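Local coordinates for protein TRAP dicarboxylate transporter, DctP subunit (Chromohalobacter salexigens, PDB 4P1L) that binds D-glucuronate in vitro and probably delivers it, as the periplasmic solute-binding component, to a tripartite ATP-independent (TRAP) transport system, at residues Ile136-Phe141 against Glu256-Ala261; Val175-Glu180 against Ala298-Ile303. All blocks are in the same frame, centred on the assembly; numbering follows the deposited sequence.

Interaction 1: residues Ile136-Phe141 against Glu256-Ala261; sequences IVLSWF and EAAEDA
Ser139 and Ala258 make the one hydrogen bond between strand 136-141 and helix 256-261: the hydroxyl OG of Ser139 donates to the backbone O of Ala258 over 2.9 Å. The donor stands 64° out of the carbonyl plane, at a C=O...donor angle of 111°, and not on a lone pair. OG lies between the backbone N and the carbonyl carbon, which turns it to the helix.

The apolar part is small and close. The CB of Leu138 and the CB of Ala258 lie 3.3 Å apart, closer than two such carbons normally pack, and CD1 of Leu138 reaches the same methyl at 3.9 Å.

Carbons also touch backbone oxygens: CE1 of Phe141 comes obliquely to 4.1 Å from the O of Ala261, its side chain also lying about 4 Å from that of Glu234, a glucuronate-binding residue.

Leu138 and Ser139 form a classic beta bulge opposite Leu236 of strand 234-239, and both of these consecutive residues meet Ala258. A buried serine hydroxyl is thereby satisfied by a helix carbonyl, and the small alanine lets the edge strand of the five-stranded sheet lie 6.8 Å from the helix, axis to axis.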
loop_
_atom_site.group_PDB
_atom_site.type_symbol
_atom_site.label_atom_id
_atom_site.label_comp_id
_atom_site.label_asym_id
_atom_site.label_seq_id
_atom_site.Cartn_x
_atom_site.Cartn_y
_atom_site.Cartn_z
ATOM N N ILE A 136 6.364 -11.538 10.232
ATOM C CA ILE A 136 6.897 -10.736 11.313
ATOM C C ILE A 136 7.196 -9.322 10.800
ATOM O O ILE A 136 8.094 -9.131 9.987
ATOM C CB ILE A 136 8.168 -11.356 11.899
ATOM C CG1 ILE A 136 7.927 -12.828 12.278
ATOM C CG2 ILE A 136 8.647 -10.533 13.063
ATOM C CD1 ILE A 136 6.756 -13.048 13.257
ATOM N N VAL A 137 6.415 -8.347 11.251
ATOM C CA VAL A 137 6.562 -6.967 10.766
ATOM C C VAL A 137 7.669 -6.275 11.525
ATOM O O VAL A 137 7.666 -6.251 12.767
ATOM C CB VAL A 137 5.277 -6.147 10.952
ATOM C CG1 VAL A 137 5.543 -4.686 10.606
ATOM C CG2 VAL A 137 4.156 -6.698 10.099
ATOM N N LEU A 138 8.628 -5.720 10.781
ATOM C CA LEU A 138 9.763 -5.053 11.375
ATOM C C LEU A 138 9.643 -3.528 11.321
ATOM O O LEU A 138 10.196 -2.829 12.158
ATOM C CB LEU A 138 11.043 -5.469 10.660
ATOM C CG LEU A 138 11.338 -6.972 10.656
ATOM C CD1 LEU A 138 12.716 -7.215 10.084
ATOM C CD2 LEU A 138 11.226 -7.534 12.058
ATOM N N SER A 139 8.966 -3.013 10.308
ATOM C CA SER A 139 8.783 -1.575 10.187
ATOM C C SER A 139 7.702 -1.278 9.171
ATOM O O SER A 139 7.274 -2.169 8.434
ATOM C CB SER A 139 10.094 -0.908 9.797
ATOM O OG SER A 139 10.518 -1.340 8.520
ATOM N N TRP A 140 7.253 -0.025 9.151
ATOM C CA TRP A 140 6.165 0.414 8.262
ATOM C C TRP A 140 6.669 1.450 7.264
ATOM O O TRP A 140 7.243 2.449 7.670
ATOM C CB TRP A 140 5.025 1.033 9.060
ATOM C CG TRP A 140 4.455 0.135 10.101
ATOM C CD1 TRP A 140 4.625 0.239 11.448
ATOM C CD2 TRP A 140 3.612 -0.991 9.887
ATOM N NE1 TRP A 140 3.952 -0.766 12.089
ATOM C CE2 TRP A 140 3.299 -1.523 11.160
ATOM C CE3 TRP A 140 3.065 -1.588 8.758
ATOM C CZ2 TRP A 140 2.481 -2.639 11.328
ATOM C CZ3 TRP A 140 2.252 -2.719 8.931
ATOM C CH2 TRP A 140 1.966 -3.215 10.205
ATOM N N PHE A 141 6.441 1.187 5.980
ATOM C CA PHE A 141 6.696 2.135 4.901
ATOM C C PHE A 141 5.413 2.947 4.619
ATOM O O PHE A 141 4.289 2.461 4.828
ATOM C CB PHE A 141 7.084 1.413 3.602
ATOM C CG PHE A 141 8.479 0.808 3.575
ATOM C CD1 PHE A 141 9.327 0.878 4.656
ATOM C CD2 PHE A 141 8.925 0.147 2.435
ATOM C CE1 PHE A 141 10.599 0.289 4.609
ATOM C CE2 PHE A 141 10.194 -0.417 2.380
ATOM C CZ PHE A 141 11.023 -0.345 3.478
ATOM N N GLU A 256 16.645 -3.356 13.982
ATOM C CA GLU A 256 17.231 -2.019 13.875
ATOM C C GLU A 256 17.404 -1.587 12.408
ATOM O O GLU A 256 17.065 -0.460 12.052
ATOM C CB GLU A 256 18.566 -1.928 14.609
ATOM C CG GLU A 256 19.128 -0.508 14.628
ATOM C CD GLU A 256 20.464 -0.382 15.364
ATOM O OE1 GLU A 256 21.001 -1.407 15.854
ATOM O OE2 GLU A 256 20.972 0.760 15.441
ATOM N N ALA A 257 17.931 -2.477 11.570
ATOM C CA ALA A 257 18.108 -2.192 10.144
ATOM C C ALA A 257 16.780 -1.831 9.470
ATOM O O ALA A 257 16.731 -0.948 8.626
ATOM C CB ALA A 257 18.714 -3.377 9.431
ATOM N N ALA A 258 15.717 -2.540 9.841
ATOM C CA ALA A 258 14.389 -2.316 9.261
ATOM C C ALA A 258 13.804 -0.974 9.681
ATOM O O ALA A 258 13.145 -0.286 8.884
ATOM C CB ALA A 258 13.443 -3.443 9.680
ATOM N N GLU A 259 14.027 -0.613 10.938
ATOM C CA GLU A 259 13.580 0.680 11.453
ATOM C C GLU A 259 14.312 1.822 10.726
ATOM O O GLU A 259 13.681 2.782 10.298
ATOM C CB GLU A 259 13.778 0.749 12.979
ATOM C CG GLU A 259 12.782 -0.151 13.723
ATOM C CD GLU A 259 13.171 -0.438 15.165
ATOM O OE1 GLU A 259 14.091 0.239 15.674
ATOM O OE2 GLU A 259 12.560 -1.351 15.785
ATOM N N ASP A 260 15.631 1.703 10.571
ATOM C CA ASP A 260 16.404 2.695 9.807
ATOM C C ASP A 260 15.927 2.763 8.338
ATOM O O ASP A 260 15.795 3.843 7.757
ATOM C CB ASP A 260 17.910 2.368 9.832
ATOM C CG ASP A 260 18.506 2.405 11.237
ATOM O OD1 ASP A 260 17.875 2.997 12.142
ATOM O OD2 ASP A 260 19.605 1.827 11.436
ATOM N N ALA A 261 15.708 1.605 7.728
ATOM C CA ALA A 261 15.217 1.575 6.345
ATOM C C ALA A 261 13.864 2.266 6.177
ATOM O O ALA A 261 13.639 2.926 5.158
ATOM C CB ALA A 261 15.135 0.151 5.834
#

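Interaction 2: residues Val175-Glu180 against Ala298-Ile303; sequences VQMIDE and AKMQPI
Gln176 and Ile303 lie flank to flank, their side chains running past each other in opposite directions. CG of Gln176 is anti to the backbone N (chi1 -154°) and the chain is extended beyond it, which carries the amide along the isoleucine: CD of Gln176 sits 3.6 Å from CG1 of Ile303. The amide oxygen accepts from a water that also donates to the O of Ile303, and NE2 makes a weak hydrogen bond to Gln306. With an alanine at Gln176, the amide packed along Ile303 would be gone, and the water on the O of Ile303 would probably lose its partner on the helix.

Ile303 pushes its other end into the helix: CD1 comes within 3.6 Å of the N of Met177. Met177 and Met300, both selenomethionines, meet at CG of Met177 and SE of Met300, 3.9 Å apart. Although Met300 sets out away from the helix, bends at chi2 (-67°) and chi3 (96°) bring its CE back to 3.6 Å from CB of Glu180.

The side chain of Glu180 runs slantwise to that of Pro302, with OE2 of Glu180 3.7 Å from CB of Pro302. A second water lies 2.7 Å from both OE1 of Glu180 and the O of Lys299. The lysine contributes its aliphatic chain, CD of Lys299 lying 3.4 Å from the O of Glu180.

Both waters lie between side chains of helix 172-181 and backbone carbonyls of 298-303, while Met300 and Ile303 fill the buried side. A type I turn, Ala298 to Gln301, and the two residues after it thus pack on helix 172-181 of the family 7 solute-binding fold, where the side chain of Met177 is about 7 Å from that of Arg146, a glucuronate-binding residue.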
loop_
_atom_site.group_PDB
_atom_site.type_symbol
_atom_site.label_atom_id
_atom_site.label_comp_id
_atom_site.label_asym_id
_atom_site.label_seq_id
_atom_site.Cartn_x
_atom_site.Cartn_y
_atom_site.Cartn_z
ATOM N N VAL A 175 -13.947 -2.779 -4.395
ATOM C CA VAL A 175 -15.089 -2.832 -5.312
ATOM C C VAL A 175 -16.292 -2.129 -4.668
ATOM O O VAL A 175 -16.996 -1.334 -5.309
ATOM C CB VAL A 175 -15.414 -4.283 -5.683
ATOM C CG1 VAL A 175 -16.679 -4.365 -6.566
ATOM C CG2 VAL A 175 -14.222 -4.925 -6.354
ATOM N N GLN A 176 -16.527 -2.411 -3.387
ATOM C CA GLN A 176 -17.589 -1.740 -2.675
ATOM C C GLN A 176 -17.349 -0.233 -2.707
ATOM O O GLN A 176 -18.287 0.552 -2.923
ATOM C CB GLN A 176 -17.715 -2.273 -1.244
ATOM C CG GLN A 176 -19.082 -2.123 -0.669
ATOM C CD GLN A 176 -19.177 -2.659 0.745
ATOM O OE1 GLN A 176 -18.171 -3.093 1.332
ATOM N NE2 GLN A 176 -20.381 -2.595 1.315
HETATM N N MSE A 177 -16.107 0.173 -2.500
HETATM C CA MSE A 177 -15.754 1.601 -2.529
HETATM C C MSE A 177 -16.115 2.279 -3.865
HETATM O O MSE A 177 -16.826 3.294 -3.876
HETATM C CB MSE A 177 -14.259 1.775 -2.255
HETATM C CG MSE A 177 -13.762 3.198 -2.375
HETATM SE SE MSE A 177 -11.831 3.310 -2.162
HETATM C CE MSE A 177 -11.384 2.736 -4.001
ATOM N N ILE A 178 -15.652 1.712 -4.980
ATOM C CA ILE A 178 -15.976 2.257 -6.287
ATOM C C ILE A 178 -17.498 2.237 -6.553
ATOM O O ILE A 178 -18.072 3.199 -7.093
ATOM C CB ILE A 178 -15.259 1.499 -7.400
ATOM C CG1 ILE A 178 -13.734 1.646 -7.276
ATOM C CG2 ILE A 178 -15.732 1.994 -8.790
ATOM C CD1 ILE A 178 -13.228 3.065 -7.400
ATOM N N ASP A 179 -18.153 1.147 -6.177
ATOM C CA ASP A 179 -19.568 1.016 -6.402
ATOM C C ASP A 179 -20.357 2.072 -5.657
ATOM O O ASP A 179 -21.302 2.633 -6.197
ATOM C CB ASP A 179 -20.077 -0.374 -5.975
ATOM C CG ASP A 179 -19.666 -1.464 -6.924
ATOM O OD1 ASP A 179 -18.887 -1.201 -7.873
ATOM O OD2 ASP A 179 -20.108 -2.594 -6.703
ATOM N N GLU A 180 -19.992 2.310 -4.403
ATOM C CA GLU A 180 -20.633 3.353 -3.614
ATOM C C GLU A 180 -20.342 4.757 -4.165
ATOM O O GLU A 180 -21.169 5.655 -4.039
ATOM C CB GLU A 180 -20.179 3.266 -2.161
ATOM C CG GLU A 180 -20.738 2.014 -1.417
ATOM C CD GLU A 180 -22.244 2.044 -1.204
ATOM O OE1 GLU A 180 -22.897 3.033 -1.586
ATOM O OE2 GLU A 180 -22.781 1.067 -0.647
ATOM N N ALA A 298 -18.777 10.539 2.840
ATOM C CA ALA A 298 -20.115 10.296 3.364
ATOM C C ALA A 298 -20.717 9.061 2.689
ATOM O O ALA A 298 -21.430 8.275 3.323
ATOM C CB ALA A 298 -21.002 11.502 3.158
ATOM N N LYS A 299 -20.408 8.871 1.409
ATOM C CA LYS A 299 -20.925 7.708 0.687
ATOM C C LYS A 299 -20.348 6.367 1.163
ATOM O O LYS A 299 -20.849 5.302 0.775
ATOM C CB LYS A 299 -20.677 7.878 -0.807
ATOM C CG LYS A 299 -21.634 8.872 -1.448
ATOM C CD LYS A 299 -21.482 8.843 -2.937
ATOM C CE LYS A 299 -22.808 9.073 -3.651
ATOM N NZ LYS A 299 -23.357 10.399 -3.339
HETATM N N MSE A 300 -19.279 6.410 1.960
HETATM C CA MSE A 300 -18.624 5.194 2.429
HETATM C C MSE A 300 -19.270 4.563 3.671
HETATM O O MSE A 300 -18.902 3.453 4.068
HETATM C CB MSE A 300 -17.145 5.451 2.727
HETATM C CG MSE A 300 -16.404 6.146 1.603
HETATM SE SE MSE A 300 -16.253 5.012 -0.020
HETATM C CE MSE A 300 -17.741 5.642 -1.052
ATOM N N GLN A 301 -20.232 5.247 4.274
ATOM C CA GLN A 301 -20.848 4.771 5.518
ATOM C C GLN A 301 -21.303 3.299 5.505
ATOM O O GLN A 301 -21.047 2.557 6.468
ATOM C CB GLN A 301 -22.025 5.676 5.909
ATOM C CG GLN A 301 -22.532 5.416 7.333
ATOM C CD GLN A 301 -21.487 5.750 8.382
ATOM O OE1 GLN A 301 -20.965 6.864 8.428
ATOM N NE2 GLN A 301 -21.158 4.774 9.219
ATOM N N PRO A 302 -21.958 2.853 4.418
ATOM C CA PRO A 302 -22.427 1.464 4.395
ATOM C C PRO A 302 -21.280 0.480 4.476
ATOM O O PRO A 302 -21.456 -0.625 4.994
ATOM C CB PRO A 302 -23.113 1.338 3.022
ATOM C CG PRO A 302 -23.503 2.740 2.673
ATOM C CD PRO A 302 -22.422 3.610 3.236
ATOM N N ILE A 303 -20.115 0.874 3.958
ATOM C CA ILE A 303 -18.929 0.028 4.011
ATOM C C ILE A 303 -18.490 -0.173 5.469
ATOM O O ILE A 303 -18.195 -1.294 5.916
ATOM C CB ILE A 303 -17.795 0.611 3.136
ATOM C CG1 ILE A 303 -18.282 0.693 1.684
ATOM C CG2 ILE A 303 -16.581 -0.258 3.212
ATOM C CD1 ILE A 303 -17.240 1.269 0.699
HETATM O O HOH W 1 -18.064 -3.555 4.285
HETATM O O HOH W 2 -23.338 5.245 -0.133
#

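The two contacts illustrate how the same fold joins distant parts of its chain by different means. Interaction 1 is buried and sets a helix against the edge strand of the five-stranded sheet; interaction 2 is only partly buried and joins one helix to a turn and the residues that follow it. They share no element, lie on opposite sides of the chain's centre and stay about 18 Å apart at their nearest atoms, although their segments alternate along the sequence. The chemistry follows the place: in the interior, a serine hydroxyl bonded directly to a carbonyl and an alanine methyl meeting Leu138; nearer the surface, glutamine, glutamate and lysine chains around the methionine and isoleucine contacts, with waters between the polar groups.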